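PDB 3MGD: predicted acetyltransferase, which binds acetyl-coenzyme A and, as a member of the GNAT family, probably transfers its acetyl group to an acceptor that is not identified here. Local coordinates for residues T103-L106 with D107-V110; L109-E112 with A113-N117. All coordinates share one frame; numbering follows the deposited sequence. Where two conformers were deposited one is given.

Contact 1. Residues T103-L106 with D107-V110; sequences TGML and DRLV. With ACO (acetyl coenzyme *a), chain C.
A chi1 of -63° at Leu109 sets CG beside its own backbone nitrogen and lays it against the preceding turn, with Leu109 CG 3.4 Å from Met105 O. Val110 repeats the pattern through one branch: CG2, anti to the carbonyl carbon, packs 3.4 Å from Leu106 O. At Thr103, in the first turn of the helix, a chi1 of -63° holds OG1 next to the backbone N, and hydroxyl and amide converge on a single phosphate oxygen of acetyl-CoA. Thr103 OG1 donates to ACO O2A over 2.6 Å, and Thr103 N reaches O2A at 2.9 Å.

Between these groups run the i to i+4 bonds of helix 101-115. They tighten away from the cofactor: Asp107 N to Thr103 O is weak at 3.3 Å, whereas Leu109 N meets Met105 O at 2.9 Å and Val110 N meets Leu106 O at 2.9 Å, the last nearly straight (168°). Along the flank, the selenium of Met105, modelled as selenomethionine, lies 4.3 Å from Arg108 CD. Beyond the turn, Asp107 OD1 is hydrogen-bonded to Tyr136, and Arg108 makes cation-pi contacts with Tyr4 and Trp54.

Together with the amides of Gly98 and Gly100, Thr103 forms part of the pyrophosphate-binding turn and helix start of the GNAT fold. The positive end of the helix dipole would be expected to reinforce these bonds, and the two bonds from one residue help hold O2A in place and fix the rotation of the threonine hydroxyl.

Contact 2. Residues L109-E112 with A113-N117; sequences LVNE and AKERN
Glu112 and Arg116 carry the charged part of this turn, side by side and pointing the same way. A bend at chi3 (-62°) folds the guanidinium of Arg116 back over the helix end, where it grips one atom side-on: Arg116 NE is 3.0 Å from Glu112 O, and Arg116 NH2 is likewise 3.0 Å from Glu112 O. Both nitrogens come from the same face of the carbonyl plane, while the oxygen lies practically in the guanidinium plane. The salt bridge adds Glu112 OE1 to NH2 at the guanidinium edge, with the two flat groups 40° apart; its very short length is doubtful, and because Arg116 was modelled in two conformers, this grip need not be permanent. The other carboxylate oxygen, OE2, is hydrogen-bonded to Trp54, which anchors the buried Glu112 toward strand 51-58.

A water makes the second polar link. With CG anti to the backbone N (chi1 176°), Asn111 runs alongside Glu115, and the water donates to Asn111 OD1 at 2.6 Å and to Glu115 OE2 at 2.9 Å.

Nonpolar contact is lighter. The extended Lys114 chain passes Val110, with CE 4.1 Å from Val110 CG1, and Leu149 of the second subunit packs on both residues and on Ala113.

Regular backbone bonds persist to Lys114 N, which is 3.0 Å from Val110 O, and to Glu115 N, bonded to Asn111 O. Beyond them the helix stops: Asn117, at positive phi, is the C' residue of a Schellman motif, its N bonded to Lys114 O and Ile118 N to Ala113 O, which ends helix 101-115 ahead of strand 120-124.

Overall arrangement
Both contacts belong to helix 101-115, the connecting helix of the beta-alpha-beta unit formed with strands 83-92 and 120-124, and they share Leu109 and Val110. Their centres are 10 Å apart, on the same side of the chain's centre. Each is partly buried, but contact 1 has a single exposed residue against three in contact 2. The two show how one helix can do different work at its ends. Contact 1 offers an amide and a hydroxyl to an external anion, the cofactor phosphate; contact 2 uses a guanidinium, in the conformer given, to bind a carbonyl of its own last turn. Contact 2 also meets the second subunit through more residues.

Contact 1. Residues T103-L106 with D107-V110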
loop_
_atom_site.group_PDB
_atom_site.type_symbol
_atom_site.label_atom_id
_atom_site.label_comp_id
_atom_site.label_asym_id
_atom_site.label_seq_id
_atom_site.Cartn_x
_atom_site.Cartn_y
_atom_site.Cartn_z
ATOM N N THR A 103 -7.132 -14.242 -15.426
ATOM C CA THR A 103 -6.455 -13.369 -16.404
ATOM C C THR A 103 -7.404 -12.335 -17.022
ATOM O O THR A 103 -7.057 -11.150 -17.158
ATOM C CB THR A 103 -5.749 -14.200 -17.515
ATOM O OG1 THR A 103 -4.721 -15.005 -16.924
ATOM C CG2 THR A 103 -5.124 -13.291 -18.567
ATOM N N GLY A 104 -8.609 -12.772 -17.378
ATOM C CA GLY A 104 -9.624 -11.863 -17.887
ATOM C C GLY A 104 -10.103 -10.887 -16.815
ATOM O O GLY A 104 -10.440 -9.747 -17.113
HETATM N N MSE A 105 -10.151 -11.336 -15.562
HETATM C CA MSE A 105 -10.470 -10.429 -14.452
HETATM C C MSE A 105 -9.425 -9.320 -14.344
HETATM O O MSE A 105 -9.768 -8.158 -14.117
HETATM C CB MSE A 105 -10.533 -11.182 -13.121
HETATM C CG MSE A 105 -11.765 -12.033 -12.919
HETATM SE SE MSE A 105 -13.377 -10.937 -12.853
HETATM C CE MSE A 105 -14.436 -12.001 -11.596
ATOM N N LEU A 106 -8.149 -9.680 -14.478
ATOM C CA LEU A 106 -7.082 -8.676 -14.447
ATOM C C LEU A 106 -7.340 -7.586 -15.493
ATOM O O LEU A 106 -7.115 -6.413 -15.224
ATOM C CB LEU A 106 -5.700 -9.313 -14.656
ATOM C CG LEU A 106 -5.159 -10.170 -13.502
ATOM C CD1 LEU A 106 -3.969 -11.019 -13.926
ATOM C CD2 LEU A 106 -4.793 -9.279 -12.329
ATOM N N ASP A 107 -7.816 -7.969 -16.683
ATOM C CA ASP A 107 -8.141 -6.967 -17.709
ATOM C C ASP A 107 -9.200 -5.998 -17.195
ATOM O O ASP A 107 -9.096 -4.785 -17.407
ATOM C CB ASP A 107 -8.635 -7.598 -19.019
ATOM C CG ASP A 107 -7.555 -8.388 -19.751
ATOM O OD1 ASP A 107 -6.354 -8.081 -19.601
ATOM O OD2 ASP A 107 -7.917 -9.312 -20.508
ATOM N N ARG A 108 -10.232 -6.528 -16.534
ATOM C CA ARG A 108 -11.299 -5.677 -16.018
ATOM C C ARG A 108 -10.789 -4.750 -14.920
ATOM O O ARG A 108 -11.222 -3.606 -14.824
ATOM C CB ARG A 108 -12.473 -6.504 -15.485
ATOM C CG ARG A 108 -13.158 -7.354 -16.534
ATOM C CD ARG A 108 -14.377 -8.046 -15.933
ATOM N NE ARG A 108 -15.083 -8.882 -16.909
ATOM C CZ ARG A 108 -16.043 -8.444 -17.727
ATOM N NH1 ARG A 108 -16.430 -7.168 -17.710
ATOM N NH2 ARG A 108 -16.621 -9.285 -18.572
ATOM N N LEU A 109 -9.869 -5.245 -14.091
ATOM C CA LEU A 109 -9.333 -4.423 -13.007
ATOM C C LEU A 109 -8.436 -3.312 -13.534
ATOM O O LEU A 109 -8.476 -2.193 -13.044
ATOM C CB LEU A 109 -8.593 -5.277 -11.977
ATOM C CG LEU A 109 -9.479 -6.300 -11.250
ATOM C CD1 LEU A 109 -8.629 -7.151 -10.322
ATOM C CD2 LEU A 109 -10.604 -5.632 -10.485
ATOM N N VAL A 110 -7.627 -3.630 -14.536
ATOM C CA VAL A 110 -6.817 -2.625 -15.197
ATOM C C VAL A 110 -7.718 -1.527 -15.749
ATOM O O VAL A 110 -7.392 -0.340 -15.678
ATOM C CB VAL A 110 -5.964 -3.258 -16.318
ATOM C CG1 VAL A 110 -5.509 -2.209 -17.325
ATOM C CG2 VAL A 110 -4.775 -4.001 -15.700
HETATM N N1A ACO C . -4.047 -20.560 -23.083
HETATM C C2A ACO C . -3.134 -21.382 -22.416
HETATM N N3A ACO C . -3.110 -21.419 -21.001
HETATM C C4A ACO C . -4.040 -20.592 -20.250
HETATM C C5A ACO C . -4.977 -19.751 -20.931
HETATM C C6A ACO C . -4.997 -19.715 -22.319
HETATM N N6A ACO C . -5.947 -18.862 -23.003
HETATM N N7A ACO C . -5.766 -19.058 -19.948
HETATM C C8A ACO C . -5.329 -19.464 -18.696
HETATM N N9A ACO C . -4.235 -20.405 -18.872
HETATM C C1B ACO C . -3.609 -21.131 -17.781
HETATM C C2B ACO C . -2.396 -20.249 -17.440
HETATM O O2B ACO C . -1.421 -19.944 -18.382
HETATM C C3B ACO C . -1.993 -20.791 -16.086
HETATM O O3B ACO C . -1.123 -21.899 -16.032
HETATM P P3B ACO C . 0.459 -21.758 -15.904
HETATM O O7A ACO C . 1.096 -23.098 -16.413
HETATM O O8A ACO C . 0.847 -21.526 -14.428
HETATM O O9A ACO C . 0.960 -20.601 -16.744
HETATM C C4B ACO C . -3.405 -20.969 -15.427
HETATM O O4B ACO C . -4.242 -21.463 -16.535
HETATM C C5B ACO C . -4.039 -19.951 -14.501
HETATM O O5B ACO C . -4.481 -18.813 -15.199
HETATM P P1A ACO C . -5.981 -18.329 -15.088
HETATM O O1A ACO C . -6.970 -19.358 -15.660
HETATM O O2A ACO C . -6.075 -16.971 -15.777
HETATM O O3A ACO C . -6.224 -18.139 -13.542
HETATM P P2A ACO C . -7.344 -18.900 -12.702
HETATM O O4A ACO C . -7.092 -20.442 -12.611
HETATM O O5A ACO C . -8.721 -18.549 -13.194
HETATM O O6A ACO C . -7.286 -18.280 -11.255
HETATM C CBP ACO C . -6.167 -17.963 -9.121
HETATM C CCP ACO C . -6.045 -18.093 -10.633
HETATM C CDP ACO C . -4.841 -17.528 -8.520
HETATM C CEP ACO C . -7.245 -16.969 -8.841
HETATM C CAP ACO C . -6.548 -19.365 -8.540
HETATM O OAP ACO C . -5.557 -20.312 -8.761
HETATM C C9P ACO C . -7.047 -19.350 -7.116
HETATM O O9P ACO C . -8.190 -18.999 -6.817
HETATM N N8P ACO C . -6.112 -19.789 -6.102
HETATM C C7P ACO C . -6.473 -19.744 -4.687
HETATM C C6P ACO C . -6.657 -18.353 -4.203
HETATM C C5P ACO C . -5.498 -17.472 -4.615
HETATM O O5P ACO C . -4.337 -17.864 -4.490
HETATM N N4P ACO C . -5.807 -16.209 -5.194
HETATM C C3P ACO C . -4.797 -15.198 -5.394
HETATM C C2P ACO C . -4.386 -14.407 -4.179
HETATM S S1P ACO C . -3.258 -13.078 -4.521
HETATM C C ACO C . -4.064 -11.698 -5.042
HETATM O O ACO C . -5.283 -11.702 -5.122
HETATM C CH3 ACO C . -3.285 -10.541 -5.533
#

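Contact 2. Residues L109-E112 with A113-N117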
loop_
_atom_site.group_PDB
_atom_site.type_symbol
_atom_site.label_atom_id
_atom_site.label_comp_id
_atom_site.label_asym_id
_atom_site.label_seq_id
_atom_site.Cartn_x
_atom_site.Cartn_y
_atom_site.Cartn_z
ATOM N N LEU A 109 -9.869 -5.245 -14.091
ATOM C CA LEU A 109 -9.333 -4.423 -13.007
ATOM C C LEU A 109 -8.436 -3.312 -13.534
ATOM O O LEU A 109 -8.476 -2.193 -13.044
ATOM C CB LEU A 109 -8.593 -5.277 -11.977
ATOM C CG LEU A 109 -9.479 -6.300 -11.250
ATOM C CD1 LEU A 109 -8.629 -7.151 -10.322
ATOM C CD2 LEU A 109 -10.604 -5.632 -10.485
ATOM N N VAL A 110 -7.627 -3.630 -14.536
ATOM C CA VAL A 110 -6.817 -2.625 -15.197
ATOM C C VAL A 110 -7.718 -1.527 -15.749
ATOM O O VAL A 110 -7.392 -0.340 -15.678
ATOM C CB VAL A 110 -5.964 -3.258 -16.318
ATOM C CG1 VAL A 110 -5.509 -2.209 -17.325
ATOM C CG2 VAL A 110 -4.775 -4.001 -15.700
ATOM N N ASN A 111 -8.866 -1.914 -16.285
ATOM C CA ASN A 111 -9.798 -0.905 -16.783
ATOM C C ASN A 111 -10.340 0.010 -15.675
ATOM O O ASN A 111 -10.488 1.217 -15.885
ATOM C CB ASN A 111 -10.932 -1.548 -17.582
ATOM C CG ASN A 111 -11.968 -0.537 -18.023
ATOM O OD1 ASN A 111 -11.688 0.330 -18.849
ATOM N ND2 ASN A 111 -13.172 -0.636 -17.464
ATOM N N GLU A 112 -10.630 -0.552 -14.497
ATOM C CA GLU A 112 -11.080 0.273 -13.367
ATOM C C GLU A 112 -10.028 1.324 -13.040
ATOM O O GLU A 112 -10.347 2.471 -12.711
ATOM C CB GLU A 112 -11.361 -0.575 -12.122
ATOM C CG GLU A 112 -12.480 -1.598 -12.293
ATOM C CD GLU A 112 -13.839 -0.976 -12.545
ATOM O OE1 GLU A 112 -14.076 0.173 -12.110
ATOM O OE2 GLU A 112 -14.682 -1.650 -13.186
ATOM N N ALA A 113 -8.766 0.918 -13.116
ATOM C CA ALA A 113 -7.655 1.815 -12.814
ATOM C C ALA A 113 -7.559 2.969 -13.814
ATOM O O ALA A 113 -7.446 4.130 -13.434
ATOM C CB ALA A 113 -6.341 1.029 -12.781
ATOM N N LYS A 114 -7.613 2.639 -15.095
ATOM C CA LYS A 114 -7.499 3.642 -16.149
ATOM C C LYS A 114 -8.638 4.654 -16.070
ATOM O O LYS A 114 -8.435 5.843 -16.284
ATOM C CB LYS A 114 -7.546 2.967 -17.516
ATOM C CG LYS A 114 -6.333 2.147 -17.857
ATOM C CD LYS A 114 -6.445 1.662 -19.295
ATOM C CE LYS A 114 -5.150 1.059 -19.785
ATOM N NZ LYS A 114 -5.260 0.710 -21.231
ATOM N N GLU A 115 -9.839 4.178 -15.764
ATOM C CA GLU A 115 -10.996 5.077 -15.699
ATOM C C GLU A 115 -10.865 6.089 -14.550
ATOM O O GLU A 115 -11.569 7.097 -14.498
ATOM C CB GLU A 115 -12.288 4.262 -15.577
ATOM C CG GLU A 115 -12.735 3.633 -16.908
ATOM C CD GLU A 115 -13.178 4.683 -17.932
ATOM O OE1 GLU A 115 -14.165 5.401 -17.657
ATOM O OE2 GLU A 115 -12.534 4.801 -19.006
ATOM N N ARG A 116 -9.943 5.813 -13.639
ATOM C CA ARG A 116 -9.678 6.688 -12.497
ATOM C C ARG A 116 -8.311 7.350 -12.607
ATOM O O ARG A 116 -7.776 7.861 -11.620
ATOM C CB ARG A 116 -9.746 5.897 -11.192
ATOM C CG ARG A 116 -10.958 6.204 -10.324
ATOM C CD ARG A 116 -11.324 4.975 -9.531
ATOM N NE ARG A 116 -11.677 3.903 -10.451
ATOM C CZ ARG A 116 -12.886 3.362 -10.553
ATOM N NH1 ARG A 116 -13.869 3.763 -9.763
ATOM N NH2 ARG A 116 -13.100 2.408 -11.443
ATOM N N ASN A 117 -7.743 7.341 -13.809
ATOM C CA ASN A 117 -6.440 7.951 -14.055
ATOM C C ASN A 117 -5.315 7.374 -13.198
ATOM O O ASN A 117 -4.454 8.103 -12.684
ATOM C CB ASN A 117 -6.518 9.476 -13.897
ATOM C CG ASN A 117 -7.375 10.124 -14.974
ATOM O OD1 ASN A 117 -7.512 9.585 -16.072
ATOM N ND2 ASN A 117 -7.951 11.285 -14.667
HETATM O O HOH W 1 -10.825 2.603 -19.665
#